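Local coordinates for quinoline 2-oxidoreductase large subunit (Pseudomonas putida, PDB 1T3Q), which probably hydroxylates quinoline at carbon 2 as the molybdenum-bearing subunit of a xanthine dehydrogenase family enzyme, using a molybdopterin cytosine dinucleotide cofactor, at residues 224-228 against 328-332; 482-488 against 539-545. All blocks are in the same frame, centred on the assembly; numbering follows the deposited sequence.

Contact 1 (224-228 against 328-332)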
ATOM      1  N   GLN B 224      -4.313  13.939 -13.263  1.00 16.27           N
ATOM      2  CA  GLN B 224      -4.502  13.358 -14.590  1.00 17.35           C
ATOM      3  C   GLN B 224      -3.127  13.198 -15.253  1.00 19.59           C
ATOM      4  O   GLN B 224      -3.017  12.621 -16.338  1.00 20.58           O
ATOM      5  CB  GLN B 224      -5.367  14.278 -15.464  1.00 16.99           C
ATOM      6  CG  GLN B 224      -6.664  14.718 -14.810  1.00 16.33           C
ATOM      7  CD  GLN B 224      -7.473  15.664 -15.673  1.00 18.41           C
ATOM      8  OE1 GLN B 224      -8.177  16.529 -15.157  1.00 16.15           O
ATOM      9  NE2 GLN B 224      -7.385  15.500 -16.992  1.00 20.18           N
ATOM     10  N   MET B 225      -2.081  13.695 -14.592  1.00 19.07           N
ATOM     11  CA  MET B 225      -0.717  13.640 -15.148  1.00 20.99           C
ATOM     12  C   MET B 225       0.341  13.222 -14.113  1.00 20.13           C
ATOM     13  O   MET B 225       1.208  14.015 -13.749  1.00 18.97           O
ATOM     14  CB  MET B 225      -0.355  15.024 -15.710  1.00 21.49           C
ATOM     15  CG  MET B 225      -1.372  15.593 -16.707  1.00 25.28           C
ATOM     16  SD  MET B 225      -1.073  17.334 -17.157  1.00 29.38           S
ATOM     17  CE  MET B 225       0.448  17.175 -18.148  1.00 29.92           C
ATOM     18  N   PRO B 226       0.311  11.958 -13.658  1.00 20.33           N
ATOM     19  CA  PRO B 226       1.278  11.484 -12.658  1.00 20.13           C
ATOM     20  C   PRO B 226       2.775  11.611 -12.970  1.00 19.63           C
ATOM     21  O   PRO B 226       3.552  12.021 -12.103  1.00 16.72           O
ATOM     22  CB  PRO B 226       0.845  10.036 -12.421  1.00 19.88           C
ATOM     23  CG  PRO B 226       0.252   9.645 -13.730  1.00 19.35           C
ATOM     24  CD  PRO B 226      -0.547  10.852 -14.122  1.00 18.86           C
ATOM     25  N   SER B 227       3.186  11.259 -14.188  1.00 17.91           N
ATOM     26  CA  SER B 227       4.601  11.353 -14.553  1.00 18.60           C
ATOM     27  C   SER B 227       5.071  12.805 -14.505  1.00 17.89           C
ATOM     28  O   SER B 227       6.203  13.090 -14.105  1.00 17.45           O
ATOM     29  CB  SER B 227       4.841  10.786 -15.958  1.00 20.63           C
ATOM     30  OG  SER B 227       4.554   9.400 -16.009  1.00 20.27           O
ATOM     31  N   PHE B 228       4.188  13.708 -14.923  1.00 17.68           N
ATOM     32  CA  PHE B 228       4.461  15.142 -14.934  1.00 18.23           C
ATOM     33  C   PHE B 228       4.672  15.645 -13.505  1.00 19.09           C
ATOM     34  O   PHE B 228       5.625  16.372 -13.223  1.00 18.18           O
ATOM     35  CB  PHE B 228       3.281  15.865 -15.587  1.00 18.68           C
ATOM     36  CG  PHE B 228       3.234  17.341 -15.322  1.00 21.26           C
ATOM     37  CD1 PHE B 228       4.131  18.210 -15.938  1.00 22.95           C
ATOM     38  CD2 PHE B 228       2.267  17.869 -14.473  1.00 21.02           C
ATOM     39  CE1 PHE B 228       4.060  19.588 -15.712  1.00 21.31           C
ATOM     40  CE2 PHE B 228       2.189  19.245 -14.240  1.00 24.09           C
ATOM     41  CZ  PHE B 228       3.088  20.105 -14.864  1.00 22.90           C
ATOM     42  N   ASN B 328      -0.518  29.019 -15.126  1.00 19.12           N
ATOM     43  CA  ASN B 328      -0.670  27.702 -14.526  1.00 18.30           C
ATOM     44  C   ASN B 328       0.379  26.829 -15.208  1.00 17.56           C
ATOM     45  O   ASN B 328       0.824  27.138 -16.314  1.00 17.47           O
ATOM     46  CB  ASN B 328      -2.051  27.123 -14.841  1.00 17.52           C
ATOM     47  CG  ASN B 328      -2.236  26.855 -16.327  1.00 14.52           C
ATOM     48  OD1 ASN B 328      -2.869  27.633 -17.040  1.00 16.70           O
ATOM     49  ND2 ASN B 328      -1.659  25.760 -16.801  1.00 12.43           N
ATOM     50  N   LEU B 329       0.775  25.743 -14.556  1.00 17.38           N
ATOM     51  CA  LEU B 329       1.731  24.810 -15.145  1.00 18.52           C
ATOM     52  C   LEU B 329       0.889  23.555 -15.390  1.00 19.47           C
ATOM     53  O   LEU B 329       0.190  23.104 -14.487  1.00 18.12           O
ATOM     54  CB  LEU B 329       2.853  24.495 -14.153  1.00 18.41           C
ATOM     55  CG  LEU B 329       4.314  24.298 -14.593  1.00 24.06           C
ATOM     56  CD1 LEU B 329       4.835  23.001 -14.000  1.00 21.10           C
ATOM     57  CD2 LEU B 329       4.464  24.308 -16.106  1.00 22.76           C
ATOM     58  N   PRO B 330       0.999  22.937 -16.580  1.00 19.85           N
ATOM     59  CA  PRO B 330       1.859  23.296 -17.716  1.00 20.45           C
ATOM     60  C   PRO B 330       1.254  24.063 -18.897  1.00 20.43           C
ATOM     61  O   PRO B 330       1.974  24.393 -19.838  1.00 20.57           O
ATOM     62  CB  PRO B 330       2.363  21.941 -18.168  1.00 21.28           C
ATOM     63  CG  PRO B 330       1.066  21.125 -18.095  1.00 21.61           C
ATOM     64  CD  PRO B 330       0.423  21.590 -16.778  1.00 20.03           C
ATOM     65  N   TRP B 331      -0.042  24.360 -18.860  1.00 19.60           N
ATOM     66  CA  TRP B 331      -0.689  25.027 -19.990  1.00 19.55           C
ATOM     67  C   TRP B 331      -0.473  26.528 -20.136  1.00 19.85           C
ATOM     68  O   TRP B 331      -0.468  27.041 -21.257  1.00 18.97           O
ATOM     69  CB  TRP B 331      -2.194  24.735 -19.962  1.00 19.81           C
ATOM     70  CG  TRP B 331      -2.486  23.318 -19.569  1.00 23.09           C
ATOM     71  CD1 TRP B 331      -3.164  22.900 -18.459  1.00 22.74           C
ATOM     72  CD2 TRP B 331      -2.027  22.132 -20.228  1.00 23.73           C
ATOM     73  NE1 TRP B 331      -3.149  21.530 -18.381  1.00 22.13           N
ATOM     74  CE2 TRP B 331      -2.459  21.031 -19.453  1.00 24.16           C
ATOM     75  CE3 TRP B 331      -1.289  21.892 -21.395  1.00 26.60           C
ATOM     76  CZ2 TRP B 331      -2.174  19.707 -19.805  1.00 25.22           C
ATOM     77  CZ3 TRP B 331      -1.005  20.574 -21.748  1.00 26.87           C
ATOM     78  CH2 TRP B 331      -1.448  19.498 -20.952  1.00 26.94           C
ATOM     79  N   THR B 332      -0.301  27.214 -19.008  1.00 18.23           N
ATOM     80  CA  THR B 332      -0.108  28.666 -18.959  1.00 17.80           C
ATOM     81  C   THR B 332      -1.348  29.399 -19.447  1.00 19.31           C
ATOM     82  O   THR B 332      -2.369  28.781 -19.757  1.00 18.70           O
ATOM     83  CB  THR B 332       1.128  29.139 -19.793  1.00 17.50           C
ATOM     84  OG1 THR B 332       0.815  29.143 -21.193  1.00 17.44           O
ATOM     85  CG2 THR B 332       2.313  28.209 -19.552  1.00 18.09           C
TER
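F228 and P330 meet obliquely at the outer end of the phenyl ring: F228 CZ lies 3.6 Å from P330 CD, and CE1 and CE2 of the ring reach the proline's CB and CD. The same CZ touches one methyl of L329, F228 CZ to L329 CD1 at 3.5 Å. CG of F228 stands anti to the backbone N (chi1 163°), which carries the ring off the first turn of helix 226-237 to the loop. M225, the N-cap residue of that helix, brings its sulfur obliquely to the W331 indole beside CZ2, a Met-aromatic contact with M225 SD 4.9 Å from the centroid of the six-membered ring and 63° off its normal. Bending at chi3 (70°) turns the methyl toward the proline, M225 CE to P330 CG measuring 4.0 Å. A cis peptide bond precedes P330, and P330 CG sits over the centre of one face of the W331 ring, 3.7 Å above its plane. W331 NE1 is hydrogen-bonded to A259 O, while H260 and Y545 also meet the indole. Next to M225, Q224 reaches the molybdenum site, where its NE2 hydrogen-bonds OM1 of the dioxosulfidomolybdenum ion and OE1 accepts from G256 N.

Contact 2 (482-488 against 539-545). With MCN (pterin cytosine dinucleotide), chain N; SMO (dioxosulfidomolybdenum(VI) ion), chain O.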
ATOM      1  N   THR B 482       7.556  18.703 -26.828  1.00 22.25           N
ATOM      2  CA  THR B 482       7.738  17.320 -27.249  1.00 20.33           C
ATOM      3  C   THR B 482       7.076  16.453 -26.179  1.00 18.95           C
ATOM      4  O   THR B 482       7.318  16.638 -24.990  1.00 18.02           O
ATOM      5  CB  THR B 482       9.231  16.937 -27.337  1.00 19.80           C
ATOM      6  OG1 THR B 482       9.814  17.550 -28.492  1.00 21.56           O
ATOM      7  CG2 THR B 482       9.396  15.424 -27.438  1.00 20.65           C
ATOM      8  N   THR B 483       6.231  15.519 -26.592  1.00 19.04           N
ATOM      9  CA  THR B 483       5.575  14.653 -25.622  1.00 18.78           C
ATOM     10  C   THR B 483       6.273  13.305 -25.566  1.00 19.96           C
ATOM     11  O   THR B 483       7.064  12.973 -26.442  1.00 20.41           O
ATOM     12  CB  THR B 483       4.090  14.424 -25.973  1.00 18.91           C
ATOM     13  OG1 THR B 483       3.985  13.932 -27.317  1.00 17.07           O
ATOM     14  CG2 THR B 483       3.309  15.727 -25.839  1.00 19.45           C
ATOM     15  N   HIS B 484       5.979  12.538 -24.521  1.00 18.67           N
ATOM     16  CA  HIS B 484       6.553  11.213 -24.344  1.00 19.18           C
ATOM     17  C   HIS B 484       5.484  10.405 -23.618  1.00 19.42           C
ATOM     18  O   HIS B 484       5.018  10.805 -22.553  1.00 20.34           O
ATOM     19  CB  HIS B 484       7.837  11.302 -23.509  1.00 19.30           C
ATOM     20  CG  HIS B 484       8.645  10.041 -23.496  1.00 19.04           C
ATOM     21  ND1 HIS B 484       8.305   8.941 -22.737  1.00 22.05           N
ATOM     22  CD2 HIS B 484       9.783   9.708 -24.151  1.00 17.32           C
ATOM     23  CE1 HIS B 484       9.200   7.986 -22.922  1.00 19.77           C
ATOM     24  NE2 HIS B 484      10.107   8.427 -23.776  1.00 20.85           N
ATOM     25  N   ASP B 485       5.084   9.283 -24.209  1.00 19.33           N
ATOM     26  CA  ASP B 485       4.053   8.438 -23.625  1.00 18.38           C
ATOM     27  C   ASP B 485       4.317   6.969 -23.897  1.00 18.56           C
ATOM     28  O   ASP B 485       4.037   6.461 -24.986  1.00 17.98           O
ATOM     29  CB  ASP B 485       2.685   8.826 -24.183  1.00 19.58           C
ATOM     30  CG  ASP B 485       2.336  10.270 -23.907  1.00 19.28           C
ATOM     31  OD1 ASP B 485       2.689  11.143 -24.730  1.00 19.39           O
ATOM     32  OD2 ASP B 485       1.718  10.536 -22.855  1.00 20.03           O
ATOM     33  N   SER B 486       4.852   6.280 -22.897  1.00 17.23           N
ATOM     34  CA  SER B 486       5.170   4.874 -23.060  1.00 18.16           C
ATOM     35  C   SER B 486       4.161   3.973 -22.368  1.00 18.17           C
ATOM     36  O   SER B 486       3.429   4.400 -21.476  1.00 18.76           O
ATOM     37  CB  SER B 486       6.572   4.581 -22.517  1.00 17.35           C
ATOM     38  OG  SER B 486       6.611   4.670 -21.099  1.00 17.96           O
ATOM     39  N   ALA B 487       4.120   2.725 -22.810  1.00 18.96           N
ATOM     40  CA  ALA B 487       3.240   1.725 -22.230  1.00 17.78           C
ATOM     41  C   ALA B 487       4.063   0.461 -22.161  1.00 17.07           C
ATOM     42  O   ALA B 487       4.998   0.280 -22.941  1.00 16.09           O
ATOM     43  CB  ALA B 487       2.017   1.501 -23.110  1.00 18.15           C
ATOM     44  N   THR B 488       3.730  -0.406 -21.215  1.00 16.66           N
ATOM     45  CA  THR B 488       4.433  -1.661 -21.088  1.00 16.58           C
ATOM     46  C   THR B 488       3.396  -2.758 -21.205  1.00 18.31           C
ATOM     47  O   THR B 488       2.270  -2.615 -20.723  1.00 18.78           O
ATOM     48  CB  THR B 488       5.163  -1.774 -19.734  1.00 16.13           C
ATOM     49  OG1 THR B 488       6.180  -0.765 -19.657  1.00 16.72           O
ATOM     50  CG2 THR B 488       5.809  -3.141 -19.591  1.00 14.79           C
ATOM     51  N   THR B 539       6.835   2.890 -16.805  1.00 17.96           N
ATOM     52  CA  THR B 539       6.315   3.659 -17.935  1.00 17.09           C
ATOM     53  C   THR B 539       6.414   5.142 -17.594  1.00 18.51           C
ATOM     54  O   THR B 539       6.673   5.507 -16.449  1.00 18.85           O
ATOM     55  CB  THR B 539       4.833   3.321 -18.330  1.00 19.26           C
ATOM     56  OG1 THR B 539       3.916   3.894 -17.388  1.00 18.71           O
ATOM     57  CG2 THR B 539       4.625   1.820 -18.416  1.00 16.27           C
ATOM     58  N   TYR B 540       6.231   5.989 -18.597  1.00 16.76           N
ATOM     59  CA  TYR B 540       6.303   7.432 -18.408  1.00 18.35           C
ATOM     60  C   TYR B 540       5.454   8.106 -19.467  1.00 18.34           C
ATOM     61  O   TYR B 540       5.588   7.809 -20.657  1.00 19.85           O
ATOM     62  CB  TYR B 540       7.756   7.906 -18.530  1.00 16.65           C
ATOM     63  CG  TYR B 540       7.950   9.355 -18.154  1.00 14.88           C
ATOM     64  CD1 TYR B 540       7.599  10.380 -19.030  1.00 14.85           C
ATOM     65  CD2 TYR B 540       8.452   9.701 -16.900  1.00 15.73           C
ATOM     66  CE1 TYR B 540       7.742  11.721 -18.666  1.00 18.56           C
ATOM     67  CE2 TYR B 540       8.595  11.036 -16.526  1.00 16.92           C
ATOM     68  CZ  TYR B 540       8.239  12.036 -17.408  1.00 16.77           C
ATOM     69  OH  TYR B 540       8.352  13.350 -17.024  1.00 19.36           O
ATOM     70  N   GLY B 541       4.583   9.015 -19.048  1.00 19.43           N
ATOM     71  CA  GLY B 541       3.732   9.686 -20.014  1.00 20.42           C
ATOM     72  C   GLY B 541       3.144  10.991 -19.527  1.00 21.22           C
ATOM     73  O   GLY B 541       3.137  11.274 -18.332  1.00 23.80           O
ATOM     74  N   PHE B 542       2.639  11.785 -20.461  1.00 22.11           N
ATOM     75  CA  PHE B 542       2.055  13.076 -20.131  1.00 26.56           C
ATOM     76  C   PHE B 542       0.667  12.979 -19.493  1.00 26.43           C
ATOM     77  O   PHE B 542       0.149  13.969 -18.983  1.00 28.31           O
ATOM     78  CB  PHE B 542       2.011  13.954 -21.388  1.00 28.92           C
ATOM     79  CG  PHE B 542       3.316  14.651 -21.690  1.00 32.45           C
ATOM     80  CD1 PHE B 542       4.525  13.956 -21.644  1.00 32.27           C
ATOM     81  CD2 PHE B 542       3.337  16.008 -22.011  1.00 33.48           C
ATOM     82  CE1 PHE B 542       5.734  14.603 -21.911  1.00 32.84           C
ATOM     83  CE2 PHE B 542       4.547  16.666 -22.283  1.00 34.23           C
ATOM     84  CZ  PHE B 542       5.745  15.961 -22.231  1.00 32.46           C
ATOM     85  N   GLY B 543       0.067  11.793 -19.522  1.00 26.65           N
ATOM     86  CA  GLY B 543      -1.242  11.626 -18.914  1.00 25.51           C
ATOM     87  C   GLY B 543      -2.427  11.831 -19.840  1.00 26.43           C
ATOM     88  O   GLY B 543      -2.279  11.905 -21.058  1.00 24.15           O
ATOM     89  N   ALA B 544      -3.613  11.915 -19.248  1.00 26.17           N
ATOM     90  CA  ALA B 544      -4.843  12.108 -20.005  1.00 27.46           C
ATOM     91  C   ALA B 544      -5.277  13.572 -20.015  1.00 28.38           C
ATOM     92  O   ALA B 544      -5.532  14.172 -18.968  1.00 30.02           O
ATOM     93  CB  ALA B 544      -5.954  11.240 -19.425  1.00 29.13           C
ATOM     94  N   TYR B 545      -5.353  14.135 -21.214  1.00 26.40           N
ATOM     95  CA  TYR B 545      -5.760  15.519 -21.415  1.00 26.91           C
ATOM     96  C   TYR B 545      -5.858  15.722 -22.923  1.00 25.21           C
ATOM     97  O   TYR B 545      -5.420  14.869 -23.688  1.00 25.93           O
ATOM     98  CB  TYR B 545      -4.729  16.479 -20.801  1.00 26.18           C
ATOM     99  CG  TYR B 545      -3.362  16.431 -21.447  1.00 28.20           C
ATOM    100  CD1 TYR B 545      -3.115  17.083 -22.655  1.00 30.48           C
ATOM    101  CD2 TYR B 545      -2.323  15.709 -20.863  1.00 28.85           C
ATOM    102  CE1 TYR B 545      -1.865  17.016 -23.270  1.00 32.06           C
ATOM    103  CE2 TYR B 545      -1.070  15.635 -21.469  1.00 30.50           C
ATOM    104  CZ  TYR B 545      -0.849  16.289 -22.672  1.00 32.68           C
ATOM    105  OH  TYR B 545       0.382  16.206 -23.287  1.00 34.12           O
TER
HETATM  106  N1  MCN N4921     -13.203   6.559 -26.377  1.00 16.26           N
HETATM  107  C2  MCN N4921     -13.582   5.400 -27.131  1.00 17.71           C
HETATM  108  N3  MCN N4921     -13.305   5.515 -28.484  1.00 16.25           N
HETATM  109  C4  MCN N4921     -12.728   6.606 -29.126  1.00 15.67           C
HETATM  110  C5  MCN N4921     -12.372   7.770 -28.304  1.00 15.91           C
HETATM  111  C6  MCN N4921     -12.604   7.741 -26.950  1.00 17.25           C
HETATM  112  O2  MCN N4921     -14.115   4.453 -26.597  1.00 17.61           O
HETATM  113  N4  MCN N4921     -12.504   6.601 -30.422  1.00 13.95           N
HETATM  114  C1' MCN N4921     -13.464   6.452 -24.828  1.00 15.96           C
HETATM  115  C2D MCN N4921     -12.142   6.038 -24.034  1.00 19.06           C
HETATM  116  O2' MCN N4921     -12.495   5.201 -22.876  1.00 20.10           O
HETATM  117  C3' MCN N4921     -11.516   7.372 -23.686  1.00 20.24           C
HETATM  118  C4D MCN N4921     -12.685   8.279 -23.385  1.00 18.65           C
HETATM  119  O4D MCN N4921     -13.830   7.715 -24.201  1.00 17.65           O
HETATM  120  O3' MCN N4921     -10.634   7.218 -22.520  1.00 22.30           O
HETATM  121  C5' MCN N4921     -12.422   9.801 -23.567  1.00 17.83           C
HETATM  122  O5' MCN N4921     -11.879   9.938 -24.856  1.00 23.29           O
HETATM  123  PA  MCN N4921     -10.499  10.630 -25.186  1.00 20.98           P
HETATM  124  O1A MCN N4921      -9.576   9.530 -25.614  1.00 21.80           O
HETATM  125  O2A MCN N4921     -10.868  11.768 -26.122  1.00 24.80           O
HETATM  126  O3A MCN N4921      -9.849  11.457 -23.944  1.00 23.69           O
HETATM  127  PB  MCN N4921      -9.092  10.955 -22.626  1.00 25.09           P
HETATM  128  O1B MCN N4921      -7.704  11.505 -22.686  1.00 25.15           O
HETATM  129  O2B MCN N4921      -9.243   9.474 -22.439  1.00 25.71           O
HETATM  130  O3B MCN N4921      -9.918  11.650 -21.438  1.00 25.61           O
HETATM  131  C10 MCN N4921      -9.674  12.986 -21.077  1.00 24.40           C
HETATM  132  C9' MCN N4921     -10.833  13.767 -21.606  1.00 23.70           C
HETATM  133  C8' MCN N4921     -10.583  15.215 -21.122  1.00 24.73           C
HETATM  134  S8' MCN N4921      -9.101  15.987 -21.758  1.00 26.68           S
HETATM  135  C7' MCN N4921     -11.376  15.924 -20.316  1.00 24.68           C
HETATM  136  S7' MCN N4921     -11.060  17.590 -19.754  1.00 23.51           S
HETATM  137  C6' MCN N4921     -12.656  15.221 -19.749  1.00 19.96           C
HETATM  138  C7  MCN N4921     -13.125  14.133 -20.678  1.00 21.70           C
HETATM  139  O9' MCN N4921     -12.080  13.220 -20.968  1.00 25.06           O
HETATM  140  N5' MCN N4921     -12.305  14.840 -18.318  1.00 19.96           N
HETATM  141  C4A MCN N4921     -13.274  13.857 -17.870  1.00 19.82           C
HETATM  142  N8' MCN N4921     -14.253  13.362 -20.054  1.00 21.01           N
HETATM  143  C4B MCN N4921     -14.236  13.178 -18.640  1.00 21.18           C
HETATM  144  N1' MCN N4921     -15.165  12.220 -18.159  1.00 20.95           N
HETATM  145  C2' MCN N4921     -15.085  11.968 -16.832  1.00 21.14           C
HETATM  146  N2' MCN N4921     -15.959  11.073 -16.322  1.00 21.33           N
HETATM  147  N3' MCN N4921     -14.155  12.562 -16.002  1.00 20.91           N
HETATM  148  C4' MCN N4921     -13.170  13.532 -16.421  1.00 21.48           C
HETATM  149  O4' MCN N4921     -12.390  14.004 -15.631  1.00 19.82           O
HETATM  150  S   SMO O4923      -9.173  20.167 -20.204  1.00 28.67           S
HETATM  151 MO   SMO O4923      -8.823  18.098 -20.599  1.00 26.76          MO
HETATM  152  OM2 SMO O4923      -7.863  18.858 -21.835  1.00 28.79           O
HETATM  153  OM1 SMO O4923      -7.837  17.680 -19.288  1.00 27.66           O
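Three hydrogen bonds join the two segments, two of them at S486. S486 N donates to Y540 O over 2.8 Å, nearly straight at 167° but tilted from the carbonyl plane, and Y540 N returns a bond to S486 OG at 2.9 Å. With OG between its own backbone N and carbonyl carbon (chi1 70°), the serine hydroxyl is brought up to that amide. The third bond runs from F542 N to D485 OD2, 2.9 Å, the donor lying above the carboxylate plane; this oxygen also forms a salt bridge with R548. Beside these, G541 CA makes a CA-H...O contact with H484 O at 3.1 Å. The hydrogen bonds join the start of strand 486-491 and the residue just before it to the loop between strand 529-532 and helix 549-576, which enters the cofactor site: Y545 CA is 3.4 Å from the dithiolene sulfur S8' of the pterin cytosine dinucleotide, and S8' and S7' both bind the molybdenum. Among the van der Waals contacts, T483 CA makes a CH-pi contact over one face of the F542 ring, 3.9 Å from its centroid, and T483 CG2 touches the ring at CD2 and CE2. The T539 CG2 methyl lies 3.3 Å from T488 OG1, whose hydrogen-bonding partner is T627 OG1. The H484 and Y540 rings meet obliquely, their planes 77° apart, and Y610 of the second subunit packs against both. H484 ND1 is buried without a hydrogen-bonding partner, its neighbour Y540 O lying 3.6 Å away at the imidazole edge.

Overall arrangement
From the N terminus, contact 1 comes first: the start of helix 226-237 meets the loop between strand 312-322 and helix 337-342, closing a loop of about 100 residues. Contact 2 follows in series, neither nested nor crossed, and closes a shorter one of about 50 between the start of strand 486-491 and the loop before helix 549-576. The centres of contact 1 and contact 2 are about 12 Å apart, and their residues touch, Q224 NE2 to A544 O and S227 OG to G541 N being probable hydrogen bonds. Both segments of contact 1 thus meet 539-545, with the Q224-A544 and W331-Y545 pairs near the molybdenum and the S227-G541 pair farther off.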